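Local coordinates for alanine racemase (Actinobacillus succinogenes, PDB 3C3K), which is best described by its fold, the two-lobed alpha/beta architecture of the periplasmic binding protein-like family, in which a ligand is generally held between the lobes, at residues Met10-Val15 / Asp66-Met71; Pro88-Ala93 / Val247-Glu252; Arg126-Asn131 / Leu155-Ile160. One frame throughout, in Å; residues are numbered along the deposited sequence.

In the fold
Interactions 1 and 2 lie in the lobe built on the six-stranded parallel sheet, their centres about 9 Å apart, and share neighbouring strands: T70 of 68-70 faces V90 and C92 of 89-92 through two probable backbone hydrogen bonds. Interaction 3 belongs to the other lobe and its four-stranded parallel sheet, about 36 Å away from either between centres, across the chain's centre. In sequence, interaction 1 is complete before interaction 2 opens, while both halves of interaction 3 fall between strand 89-92 and helix 239-254. The chain therefore builds the second sheet and then returns to cover the first, so the two lobes are interlaced, as is usual in this family.

Interaction 1. Residues Met10-Val15 / Asp66-Met71; sequences MLLVMV and DGVITM
M14 and T70 sit side by side on neighbouring parallel strands, 10-15 and 68-70, inside the Rossmann-like sheet of this lobe. Parallel pairing fixes the frame: L12 donates to G67 O and accepts from I69 N (2.9 Å to L12 O), and M14 repeats the pattern, its N bonded to I69 O and its O to M71 N (2.8 Å). V13, between them, turns its backbone the other way, to L42 and C44 of strand 39-45. At the entry to the pair, D66 N gives M10 O a bond of 2.8 Å, while the buried G67 N finds no partner in the model.

On the face bearing L12, M14, V68 and T70, the side chain of M14 does most of the touching. Its CB stands 3.7 Å from T70 OG1. Because CG lies beside the backbone N (chi1 -81°), the chain leans back along the strands toward V68, and SD comes 3.9 Å from V68 CG2. As modelled, the last torsion is nearly eclipsed (chi3 -24°) and CE crowds T70, so the position of this methyl, with CE 3.5 Å from V68 CG2, is doubtful. The hydroxyl of T70 has its polar partner in D72 N.

V13 and I69 use the opposite face, V13 also packing on I30 of helix 21-35. There V13 CG1 rests 3.8 Å from I69 O, and V13 CA sends a C-H toward that carbonyl oxygen at 3.3 Å.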
ATOM      1  N   MET B  10     -21.595   2.340  10.082  1.00 21.39           N
ATOM      2  CA  MET B  10     -20.181   2.235   9.804  1.00 19.60           C
ATOM      3  C   MET B  10     -19.606   1.086  10.637  1.00 17.59           C
ATOM      4  O   MET B  10     -20.063   0.770  11.771  1.00 14.64           O
ATOM      5  CB  MET B  10     -19.412   3.558  10.095  1.00 19.45           C
ATOM      6  CG  MET B  10     -19.692   4.733   9.092  1.00 22.91           C
ATOM      7  SD  MET B  10     -18.615   6.216   9.215  1.00 21.65           S
ATOM      8  CE  MET B  10     -19.250   7.002  10.666  1.00 19.17           C
ATOM      9  N   LEU B  11     -18.577   0.481  10.063  1.00 15.76           N
ATOM     10  CA  LEU B  11     -17.741  -0.489  10.758  1.00 14.14           C
ATOM     11  C   LEU B  11     -16.313   0.055  10.907  1.00 14.54           C
ATOM     12  O   LEU B  11     -15.808   0.745   9.993  1.00 15.61           O
ATOM     13  CB  LEU B  11     -17.728  -1.767   9.961  1.00 13.23           C
ATOM     14  CG  LEU B  11     -19.059  -2.301   9.425  1.00 15.88           C
ATOM     15  CD1 LEU B  11     -18.750  -3.518   8.629  1.00 15.56           C
ATOM     16  CD2 LEU B  11     -20.000  -2.642  10.621  1.00 18.78           C
ATOM     17  N   LEU B  12     -15.709  -0.211  12.052  1.00 13.49           N
ATOM     18  CA  LEU B  12     -14.304   0.094  12.328  1.00 13.66           C
ATOM     19  C   LEU B  12     -13.364  -1.058  11.916  1.00 13.90           C
ATOM     20  O   LEU B  12     -13.506  -2.204  12.394  1.00 13.21           O
ATOM     21  CB  LEU B  12     -14.105   0.425  13.826  1.00 13.86           C
ATOM     22  CG  LEU B  12     -12.670   0.665  14.327  1.00 13.67           C
ATOM     23  CD1 LEU B  12     -12.013   1.883  13.623  1.00 14.62           C
ATOM     24  CD2 LEU B  12     -12.685   0.929  15.772  1.00 16.46           C
ATOM     25  N   VAL B  13     -12.388  -0.765  11.044  1.00 14.07           N
ATOM     26  CA  VAL B  13     -11.282  -1.703  10.836  1.00 13.78           C
ATOM     27  C   VAL B  13     -10.007  -1.201  11.501  1.00 14.27           C
ATOM     28  O   VAL B  13      -9.568  -0.096  11.226  1.00 14.92           O
ATOM     29  CB  VAL B  13     -11.051  -1.951   9.342  1.00 15.03           C
ATOM     30  CG1 VAL B  13     -10.068  -3.097   9.109  1.00 14.17           C
ATOM     31  CG2 VAL B  13     -12.406  -2.234   8.631  1.00 10.89           C
ATOM     32  N   MET B  14      -9.416  -2.024  12.366  1.00 13.39           N
ATOM     33  CA  MET B  14      -8.143  -1.733  13.016  1.00 12.29           C
ATOM     34  C   MET B  14      -7.080  -2.459  12.224  1.00 13.15           C
ATOM     35  O   MET B  14      -6.946  -3.681  12.325  1.00 13.27           O
ATOM     36  CB  MET B  14      -8.182  -2.215  14.478  1.00 12.00           C
ATOM     37  CG  MET B  14      -8.908  -1.232  15.468  1.00 12.76           C
ATOM     38  SD  MET B  14      -9.217  -1.798  17.218  1.00 11.88           S
ATOM     39  CE  MET B  14      -9.205  -3.424  16.972  1.00 19.12           C
ATOM     40  N   VAL B  15      -6.314  -1.703  11.446  1.00 13.62           N
ATOM     41  CA  VAL B  15      -5.362  -2.222  10.473  1.00 14.91           C
ATOM     42  C   VAL B  15      -3.971  -2.358  11.099  1.00 16.13           C
ATOM     43  O   VAL B  15      -3.515  -1.461  11.839  1.00 13.59           O
ATOM     44  CB  VAL B  15      -5.306  -1.224   9.311  1.00 16.24           C
ATOM     45  CG1 VAL B  15      -4.270  -1.594   8.284  1.00 16.80           C
ATOM     46  CG2 VAL B  15      -6.681  -1.222   8.639  1.00 18.44           C
ATOM     47  N   ASP B  66     -20.852   0.180  14.401  1.00 19.69           N
ATOM     48  CA  ASP B  66     -21.605  -0.971  14.829  1.00 19.36           C
ATOM     49  C   ASP B  66     -20.781  -2.240  15.133  1.00 18.97           C
ATOM     50  O   ASP B  66     -21.348  -3.249  15.578  1.00 17.24           O
ATOM     51  CB  ASP B  66     -22.625  -1.303  13.739  1.00 20.61           C
ATOM     52  CG  ASP B  66     -23.810  -0.327  13.697  1.00 24.78           C
ATOM     53  OD1 ASP B  66     -23.763   0.743  14.357  1.00 26.71           O
ATOM     54  OD2 ASP B  66     -24.800  -0.645  12.981  1.00 30.66           O
ATOM     55  N   GLY B  67     -19.466  -2.199  14.962  1.00 17.21           N
ATOM     56  CA  GLY B  67     -18.666  -3.426  15.136  1.00 16.10           C
ATOM     57  C   GLY B  67     -17.230  -3.173  14.702  1.00 15.38           C
ATOM     58  O   GLY B  67     -16.952  -2.176  14.038  1.00 14.73           O
ATOM     59  N   VAL B  68     -16.309  -4.030  15.141  1.00 14.73           N
ATOM     60  CA  VAL B  68     -14.888  -3.873  14.841  1.00 13.79           C
ATOM     61  C   VAL B  68     -14.260  -5.162  14.218  1.00 13.53           C
ATOM     62  O   VAL B  68     -14.519  -6.266  14.664  1.00 11.57           O
ATOM     63  CB  VAL B  68     -14.130  -3.302  16.106  1.00 14.54           C
ATOM     64  CG1 VAL B  68     -14.513  -4.028  17.307  1.00 16.44           C
ATOM     65  CG2 VAL B  68     -12.576  -3.322  15.954  1.00 13.59           C
ATOM     66  N   ILE B  69     -13.507  -4.990  13.114  1.00 13.31           N
ATOM     67  CA  ILE B  69     -12.616  -6.044  12.574  1.00 12.41           C
ATOM     68  C   ILE B  69     -11.226  -5.598  12.846  1.00 12.48           C
ATOM     69  O   ILE B  69     -10.899  -4.450  12.594  1.00 12.96           O
ATOM     70  CB  ILE B  69     -12.831  -6.233  11.073  1.00 13.10           C
ATOM     71  CG1 ILE B  69     -14.272  -6.662  10.859  1.00 11.89           C
ATOM     72  CG2 ILE B  69     -11.847  -7.326  10.492  1.00 13.38           C
ATOM     73  CD1 ILE B  69     -14.709  -6.615   9.359  1.00 10.00           C
ATOM     74  N   THR B  70     -10.460  -6.435  13.519  1.00 13.47           N
ATOM     75  CA  THR B  70      -9.082  -6.128  13.882  1.00 13.50           C
ATOM     76  C   THR B  70      -8.080  -7.059  13.147  1.00 14.50           C
ATOM     77  O   THR B  70      -8.337  -8.241  12.975  1.00 13.91           O
ATOM     78  CB  THR B  70      -8.849  -6.152  15.432  1.00 14.72           C
ATOM     79  OG1 THR B  70      -7.516  -5.643  15.682  1.00 16.51           O
ATOM     80  CG2 THR B  70      -9.050  -7.570  16.056  1.00 13.09           C
ATOM     81  N   MET B  71      -6.971  -6.477  12.676  1.00 13.04           N
ATOM     82  CA  MET B  71      -5.913  -7.210  12.102  1.00 13.42           C
ATOM     83  C   MET B  71      -4.685  -7.071  13.079  1.00 15.05           C
ATOM     84  O   MET B  71      -3.596  -7.525  12.760  1.00 13.52           O
ATOM     85  CB  MET B  71      -5.557  -6.677  10.700  1.00 13.92           C
ATOM     86  CG  MET B  71      -6.770  -6.430   9.671  1.00 13.92           C
ATOM     87  SD  MET B  71      -6.091  -5.714   8.080  1.00 10.93           S
ATOM     88  CE  MET B  71      -5.342  -7.159   7.576  1.00 11.53           C
TER

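Interaction 2. Residues Pro88-Ala93 / Val247-Glu252; sequences PWVQCA and VSLLLE
Strand 89-92 and helix 247-252 run nearly antiparallel (162°) with their axes 7.8 Å apart at closest, bringing V90 and P88 against L249 and L250. This is the helix-on-sheet layer of an alpha/beta sandwich: helix 239-254 covers one face of the parallel sheet, while W89, on the other face, packs against helix 77-84.

No hydrogen bond joins the two segments, and the contact is carried by a few apolar branches. V90 has CG1 anti to its backbone N (chi1 175°), which leaves CG2 as the branch that reaches the helix. That methyl settles against the helix backbone between two successive leucines, 3.6 Å from L250 N and 3.8 Å from L249 CB. It also meets the side chain of L250 obliquely, with CG2 3.8 Å from L250 CD1.

The CB of L250 is not aimed straight at the strand; the outer part of the side chain makes the approach. With CG swung opposite the backbone N (chi1 -160°), CD1 is carried under the start of the strand, where it also touches the proline, P88 CB lying 3.7 Å from L250 CD1. L249 also packs on V263, and C92 continues the same face of the strand onto A246, one helical turn before L250.

A polar tie lies just beyond: Q253, the next residue after the segment, gives its NE2 to W89 O. Close by, the flat peptide between P88 and W89 turns one face to L250, whose CD1 sits almost squarely beneath it, 3.5 Å from both P88 C and W89 N.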
ATOM      1  N   PRO B  88     -20.168  -6.590  18.184  1.00 14.51           N
ATOM      2  CA  PRO B  88     -19.625  -7.426  17.097  1.00 13.89           C
ATOM      3  C   PRO B  88     -18.101  -7.233  16.907  1.00 13.72           C
ATOM      4  O   PRO B  88     -17.636  -6.097  16.868  1.00 13.61           O
ATOM      5  CB  PRO B  88     -20.348  -6.929  15.872  1.00 13.11           C
ATOM      6  CG  PRO B  88     -21.690  -6.441  16.426  1.00 14.78           C
ATOM      7  CD  PRO B  88     -21.287  -5.742  17.718  1.00 12.59           C
ATOM      8  N   TRP B  89     -17.348  -8.343  16.843  1.00 12.10           N
ATOM      9  CA  TRP B  89     -15.873  -8.312  16.868  1.00 12.51           C
ATOM     10  C   TRP B  89     -15.379  -9.518  16.087  1.00 11.91           C
ATOM     11  O   TRP B  89     -15.863 -10.647  16.283  1.00 13.04           O
ATOM     12  CB  TRP B  89     -15.425  -8.388  18.341  1.00 12.50           C
ATOM     13  CG  TRP B  89     -14.006  -8.144  18.690  1.00 11.85           C
ATOM     14  CD1 TRP B  89     -13.023  -7.665  17.899  1.00 15.22           C
ATOM     15  CD2 TRP B  89     -13.438  -8.263  20.012  1.00 13.32           C
ATOM     16  NE1 TRP B  89     -11.863  -7.503  18.621  1.00 16.23           N
ATOM     17  CE2 TRP B  89     -12.093  -7.881  19.924  1.00 14.40           C
ATOM     18  CE3 TRP B  89     -13.949  -8.687  21.250  1.00 13.41           C
ATOM     19  CZ2 TRP B  89     -11.219  -7.890  21.046  1.00 16.85           C
ATOM     20  CZ3 TRP B  89     -13.067  -8.708  22.397  1.00 15.40           C
ATOM     21  CH2 TRP B  89     -11.732  -8.287  22.280  1.00 13.60           C
ATOM     22  N   VAL B  90     -14.405  -9.293  15.201  1.00 12.88           N
ATOM     23  CA  VAL B  90     -13.825 -10.359  14.390  1.00 12.02           C
ATOM     24  C   VAL B  90     -12.362 -10.081  14.266  1.00 12.36           C
ATOM     25  O   VAL B  90     -11.987  -8.947  14.073  1.00 13.42           O
ATOM     26  CB  VAL B  90     -14.395 -10.424  12.964  1.00 12.09           C
ATOM     27  CG1 VAL B  90     -13.669 -11.447  12.146  1.00 13.21           C
ATOM     28  CG2 VAL B  90     -15.894 -10.787  12.950  1.00 12.15           C
ATOM     29  N   GLN B  91     -11.545 -11.127  14.343  1.00 11.50           N
ATOM     30  CA  GLN B  91     -10.120 -10.995  14.185  1.00 12.67           C
ATOM     31  C   GLN B  91      -9.700 -11.567  12.847  1.00 12.83           C
ATOM     32  O   GLN B  91     -10.147 -12.653  12.454  1.00 15.03           O
ATOM     33  CB  GLN B  91      -9.370 -11.660  15.344  1.00 12.06           C
ATOM     34  CG  GLN B  91      -7.872 -12.021  14.962  1.00 13.73           C
ATOM     35  CD  GLN B  91      -6.948 -10.918  15.472  1.00 18.89           C
ATOM     36  OE1 GLN B  91      -7.112 -10.467  16.599  1.00 13.85           O
ATOM     37  NE2 GLN B  91      -5.995 -10.481  14.651  1.00 20.10           N
ATOM     38  N   CYS B  92      -8.892 -10.827  12.113  1.00 14.90           N
ATOM     39  CA  CYS B  92      -8.316 -11.297  10.834  1.00 17.54           C
ATOM     40  C   CYS B  92      -6.858 -11.651  10.962  1.00 17.22           C
ATOM     41  O   CYS B  92      -6.088 -10.931  11.596  1.00 17.91           O
ATOM     42  CB  CYS B  92      -8.345 -10.194   9.780  1.00 18.79           C
ATOM     43  SG  CYS B  92      -9.922  -9.773   9.111  1.00 26.31           S
ATOM     44  N   ALA B  93      -6.458 -12.730  10.286  1.00 18.51           N
ATOM     45  CA  ALA B  93      -5.057 -13.039  10.059  1.00 17.45           C
ATOM     46  C   ALA B  93      -4.297 -13.476  11.274  1.00 18.31           C
ATOM     47  O   ALA B  93      -3.138 -13.701  11.169  1.00 19.26           O
ATOM     48  CB  ALA B  93      -4.317 -11.872   9.389  1.00 17.80           C
ATOM     49  N   VAL B 247     -16.202  -9.642   7.325  1.00 16.33           N
ATOM     50  CA  VAL B 247     -17.487  -8.931   7.343  1.00 15.30           C
ATOM     51  C   VAL B 247     -18.676  -9.814   7.518  1.00 16.94           C
ATOM     52  O   VAL B 247     -19.570  -9.472   8.331  1.00 15.41           O
ATOM     53  CB  VAL B 247     -17.667  -8.024   6.102  1.00 16.30           C
ATOM     54  CG1 VAL B 247     -19.080  -7.375   6.084  1.00 16.76           C
ATOM     55  CG2 VAL B 247     -16.576  -6.999   6.114  1.00 13.75           C
ATOM     56  N   SER B 248     -18.704 -10.924   6.774  1.00 16.81           N
ATOM     57  CA  SER B 248     -19.726 -11.931   6.927  1.00 19.20           C
ATOM     58  C   SER B 248     -19.903 -12.434   8.347  1.00 18.56           C
ATOM     59  O   SER B 248     -21.050 -12.624   8.788  1.00 16.44           O
ATOM     60  CB  SER B 248     -19.488 -13.124   6.011  1.00 20.36           C
ATOM     61  OG  SER B 248     -20.045 -12.754   4.762  1.00 25.29           O
ATOM     62  N   LEU B 249     -18.776 -12.628   9.034  1.00 16.63           N
ATOM     63  CA  LEU B 249     -18.802 -13.052  10.423  1.00 17.53           C
ATOM     64  C   LEU B 249     -19.292 -11.928  11.328  1.00 17.46           C
ATOM     65  O   LEU B 249     -20.006 -12.190  12.360  1.00 17.45           O
ATOM     66  CB  LEU B 249     -17.429 -13.596  10.864  1.00 16.63           C
ATOM     67  CG  LEU B 249     -16.833 -14.837  10.161  1.00 17.20           C
ATOM     68  CD1 LEU B 249     -15.421 -15.205  10.739  1.00 16.94           C
ATOM     69  CD2 LEU B 249     -17.781 -15.977  10.333  1.00 19.72           C
ATOM     70  N   LEU B 250     -18.926 -10.699  10.985  1.00 16.66           N
ATOM     71  CA  LEU B 250     -19.343  -9.532  11.759  1.00 17.46           C
ATOM     72  C   LEU B 250     -20.835  -9.340  11.602  1.00 17.93           C
ATOM     73  O   LEU B 250     -21.507  -8.926  12.530  1.00 18.89           O
ATOM     74  CB  LEU B 250     -18.631  -8.231  11.306  1.00 16.85           C
ATOM     75  CG  LEU B 250     -18.654  -7.116  12.351  1.00 17.16           C
ATOM     76  CD1 LEU B 250     -17.645  -7.471  13.424  1.00 16.49           C
ATOM     77  CD2 LEU B 250     -18.273  -5.768  11.725  1.00 19.06           C
ATOM     78  N   LEU B 251     -21.348  -9.590  10.406  1.00 18.73           N
ATOM     79  CA  LEU B 251     -22.801  -9.499  10.170  1.00 20.84           C
ATOM     80  C   LEU B 251     -23.635 -10.563  10.903  1.00 22.07           C
ATOM     81  O   LEU B 251     -24.759 -10.293  11.327  1.00 23.92           O
ATOM     82  CB  LEU B 251     -23.124  -9.458   8.659  1.00 21.28           C
ATOM     83  CG  LEU B 251     -22.636  -8.248   7.836  1.00 20.22           C
ATOM     84  CD1 LEU B 251     -22.742  -8.539   6.294  1.00 22.40           C
ATOM     85  CD2 LEU B 251     -23.284  -6.881   8.225  1.00 14.46           C
ATOM     86  N   GLU B 252     -23.131 -11.771  11.080  1.00 22.92           N
ATOM     87  CA  GLU B 252     -23.877 -12.722  11.884  1.00 24.25           C
ATOM     88  C   GLU B 252     -24.051 -12.220  13.299  1.00 24.21           C
ATOM     89  O   GLU B 252     -25.112 -12.460  13.900  1.00 25.32           O
ATOM     90  CB  GLU B 252     -23.145 -14.031  12.036  1.00 24.60           C
ATOM     91  CG  GLU B 252     -22.416 -14.412  10.857  1.00 31.68           C
ATOM     92  CD  GLU B 252     -22.940 -15.660  10.266  1.00 38.37           C
ATOM     93  OE1 GLU B 252     -22.074 -16.543  10.049  1.00 41.81           O
ATOM     94  OE2 GLU B 252     -24.185 -15.740  10.049  1.00 40.81           O
TER

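Interaction 3. Residues Arg126-Asn131 / Leu155-Ile160; sequences RIALIN and LDYSRI
In a beta-alpha-beta unit made of strand 127-131, helix 137-152 and strand 159-162, R126 and Y157 meet near the N-terminal end of the strand pair. R126 CB lies over one face of the Y157 ring, 3.7 Å from its centroid and 18° off the normal, a CH-pi contact. R126 CG also lies against the tyrosine, 3.6 Å from Y157 CB; beyond it the chain leads away, its NE bonded to K184 O. With CG anti to the backbone N (chi1 178°), the Y157 ring reaches obliquely across the start of segment 126-131, so that CE2 meets I127 O in the ring plane at 3.4 Å. Y157 CE1 lies 3.6 Å above the plane of the R159 guanidinium, toward its rim.

This pairing puts 159-162 at the edge of the four-stranded parallel sheet of the lobe, and the strands close only gradually. A water first spans the opening, accepting from I127 N and donating to Y157 O, both at 2.8 Å. Further on, Y146 OH of the connecting helix bonds to both I127 O and R159 N. Direct contact follows: L129 N donates to R159 O at 2.8 Å in a nearly straight bond (167°), and I160 CG2 packs against N131 CB.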
ATOM      1  N   ARG B 126      20.688 -24.728   3.271  1.00 17.75           N
ATOM      2  CA  ARG B 126      20.959 -23.639   4.207  1.00 18.08           C
ATOM      3  C   ARG B 126      19.926 -22.549   4.003  1.00 18.00           C
ATOM      4  O   ARG B 126      20.170 -21.566   3.260  1.00 19.32           O
ATOM      5  CB  ARG B 126      22.375 -23.099   4.007  1.00 17.27           C
ATOM      6  CG  ARG B 126      23.449 -24.099   4.433  1.00 19.21           C
ATOM      7  CD  ARG B 126      24.940 -23.773   4.008  1.00 20.04           C
ATOM      8  NE  ARG B 126      25.140 -23.080   2.733  1.00 26.21           N
ATOM      9  CZ  ARG B 126      25.264 -23.645   1.523  1.00 29.22           C
ATOM     10  NH1 ARG B 126      25.195 -24.962   1.361  1.00 27.77           N
ATOM     11  NH2 ARG B 126      25.460 -22.874   0.438  1.00 28.66           N
ATOM     12  N   ILE B 127      18.770 -22.732   4.633  1.00 16.46           N
ATOM     13  CA  ILE B 127      17.635 -21.892   4.385  1.00 16.68           C
ATOM     14  C   ILE B 127      17.609 -20.899   5.544  1.00 16.58           C
ATOM     15  O   ILE B 127      17.625 -21.317   6.718  1.00 18.74           O
ATOM     16  CB  ILE B 127      16.315 -22.720   4.333  1.00 15.73           C
ATOM     17  CG1 ILE B 127      16.363 -23.753   3.208  1.00 17.05           C
ATOM     18  CG2 ILE B 127      15.071 -21.766   4.167  1.00 18.55           C
ATOM     19  CD1 ILE B 127      15.463 -24.920   3.387  1.00 19.33           C
ATOM     20  N   ALA B 128      17.566 -19.614   5.223  1.00 15.22           N
ATOM     21  CA  ALA B 128      17.481 -18.504   6.198  1.00 13.96           C
ATOM     22  C   ALA B 128      16.059 -17.952   6.178  1.00 14.76           C
ATOM     23  O   ALA B 128      15.289 -18.188   5.207  1.00 14.71           O
ATOM     24  CB  ALA B 128      18.532 -17.349   5.844  1.00 14.71           C
ATOM     25  N   LEU B 129      15.700 -17.260   7.263  1.00 12.34           N
ATOM     26  CA  LEU B 129      14.410 -16.607   7.426  1.00 12.79           C
ATOM     27  C   LEU B 129      14.615 -15.102   7.659  1.00 13.47           C
ATOM     28  O   LEU B 129      15.480 -14.683   8.449  1.00 13.10           O
ATOM     29  CB  LEU B 129      13.621 -17.241   8.598  1.00 12.06           C
ATOM     30  CG  LEU B 129      12.224 -16.690   8.934  1.00 11.67           C
ATOM     31  CD1 LEU B 129      11.196 -17.284   7.888  1.00 11.13           C
ATOM     32  CD2 LEU B 129      11.770 -17.092  10.339  1.00 13.66           C
ATOM     33  N   ILE B 130      13.885 -14.284   6.911  1.00 12.53           N
ATOM     34  CA  ILE B 130      13.811 -12.868   7.249  1.00 12.72           C
ATOM     35  C   ILE B 130      12.435 -12.724   7.931  1.00 13.58           C
ATOM     36  O   ILE B 130      11.370 -12.936   7.281  1.00 12.67           O
ATOM     37  CB  ILE B 130      13.912 -11.920   5.998  1.00 12.00           C
ATOM     38  CG1 ILE B 130      15.248 -12.103   5.310  1.00  9.29           C
ATOM     39  CG2 ILE B 130      13.772 -10.411   6.446  1.00 13.24           C
ATOM     40  CD1 ILE B 130      15.446 -11.269   4.068  1.00 14.40           C
ATOM     41  N   ASN B 131      12.448 -12.459   9.232  1.00 13.80           N
ATOM     42  CA  ASN B 131      11.184 -12.283   9.951  1.00 15.53           C
ATOM     43  C   ASN B 131      10.983 -10.777  10.251  1.00 17.28           C
ATOM     44  O   ASN B 131      11.879  -9.962   9.986  1.00 17.38           O
ATOM     45  CB  ASN B 131      11.172 -13.174  11.209  1.00 13.85           C
ATOM     46  CG  ASN B 131       9.784 -13.504  11.686  1.00 14.90           C
ATOM     47  OD1 ASN B 131       8.815 -12.842  11.310  1.00 17.77           O
ATOM     48  ND2 ASN B 131       9.674 -14.479  12.601  1.00 13.75           N
ATOM     49  N   LEU B 155      18.761 -30.550   9.160  1.00 17.71           N
ATOM     50  CA  LEU B 155      19.639 -29.545   8.602  1.00 19.10           C
ATOM     51  C   LEU B 155      20.429 -28.887   9.736  1.00 20.00           C
ATOM     52  O   LEU B 155      19.899 -28.576  10.774  1.00 20.54           O
ATOM     53  CB  LEU B 155      18.853 -28.527   7.754  1.00 19.12           C
ATOM     54  CG  LEU B 155      17.958 -29.159   6.638  1.00 21.06           C
ATOM     55  CD1 LEU B 155      17.102 -28.213   5.862  1.00 20.59           C
ATOM     56  CD2 LEU B 155      18.789 -29.936   5.616  1.00 20.29           C
ATOM     57  N   ASP B 156      21.706 -28.633   9.518  1.00 20.68           N
ATOM     58  CA  ASP B 156      22.508 -27.995  10.554  1.00 22.10           C
ATOM     59  C   ASP B 156      22.366 -26.439  10.574  1.00 22.66           C
ATOM     60  O   ASP B 156      22.450 -25.785  11.639  1.00 23.63           O
ATOM     61  CB  ASP B 156      23.945 -28.389  10.323  1.00 24.37           C
ATOM     62  CG  ASP B 156      24.836 -28.105  11.559  1.00 31.13           C
ATOM     63  OD1 ASP B 156      24.317 -27.725  12.657  1.00 33.37           O
ATOM     64  OD2 ASP B 156      26.053 -28.258  11.410  1.00 36.42           O
ATOM     65  N   TYR B 157      22.100 -25.852   9.419  1.00 20.67           N
ATOM     66  CA  TYR B 157      22.030 -24.392   9.290  1.00 20.12           C
ATOM     67  C   TYR B 157      20.660 -23.860   9.659  1.00 20.06           C
ATOM     68  O   TYR B 157      19.594 -24.326   9.141  1.00 18.43           O
ATOM     69  CB  TYR B 157      22.357 -23.974   7.845  1.00 19.32           C
ATOM     70  CG  TYR B 157      22.283 -22.490   7.504  1.00 18.25           C
ATOM     71  CD1 TYR B 157      23.435 -21.728   7.371  1.00 17.63           C
ATOM     72  CD2 TYR B 157      21.061 -21.875   7.237  1.00 18.75           C
ATOM     73  CE1 TYR B 157      23.371 -20.376   7.031  1.00 18.79           C
ATOM     74  CE2 TYR B 157      20.976 -20.544   6.932  1.00 17.43           C
ATOM     75  CZ  TYR B 157      22.137 -19.792   6.818  1.00 17.56           C
ATOM     76  OH  TYR B 157      22.056 -18.482   6.463  1.00 17.74           O
ATOM     77  N   SER B 158      20.726 -22.832  10.492  1.00 19.75           N
ATOM     78  CA  SER B 158      19.591 -22.081  10.908  1.00 20.04           C
ATOM     79  C   SER B 158      20.009 -20.648  10.940  1.00 20.53           C
ATOM     80  O   SER B 158      21.117 -20.325  11.479  1.00 18.88           O
ATOM     81  CB  SER B 158      19.273 -22.430  12.360  1.00 19.68           C
ATOM     82  OG  SER B 158      17.918 -22.529  12.475  1.00 25.41           O
ATOM     83  N   ARG B 159      19.160 -19.783  10.362  1.00 19.25           N
ATOM     84  CA  ARG B 159      19.282 -18.394  10.653  1.00 19.30           C
ATOM     85  C   ARG B 159      18.214 -17.414  10.369  1.00 19.22           C
ATOM     86  O   ARG B 159      17.568 -17.451   9.319  1.00 18.31           O
ATOM     87  CB  ARG B 159      20.689 -17.876  10.762  1.00 22.80           C
ATOM     88  CG  ARG B 159      21.418 -17.154   9.687  1.00 22.52           C
ATOM     89  CD  ARG B 159      22.752 -16.746  10.435  1.00 26.19           C
ATOM     90  NE  ARG B 159      23.944 -17.410   9.861  1.00 30.12           N
ATOM     91  CZ  ARG B 159      24.421 -18.614  10.223  1.00 35.08           C
ATOM     92  NH1 ARG B 159      25.491 -19.110   9.601  1.00 35.29           N
ATOM     93  NH2 ARG B 159      23.829 -19.342  11.171  1.00 34.21           N
ATOM     94  N   ILE B 160      18.068 -16.482  11.294  1.00 17.26           N
ATOM     95  CA  ILE B 160      16.946 -15.567  11.237  1.00 16.54           C
ATOM     96  C   ILE B 160      17.459 -14.159  11.331  1.00 17.58           C
ATOM     97  O   ILE B 160      18.301 -13.832  12.217  1.00 16.67           O
ATOM     98  CB  ILE B 160      16.001 -15.829  12.415  1.00 16.33           C
ATOM     99  CG1 ILE B 160      15.533 -17.262  12.362  1.00 15.41           C
ATOM    100  CG2 ILE B 160      14.813 -14.831  12.418  1.00 12.92           C
ATOM    101  CD1 ILE B 160      14.898 -17.810  13.660  1.00 16.95           C
TER
HETATM  102  O   HOH W   1      18.818 -24.857   6.480  1.00 12.75           O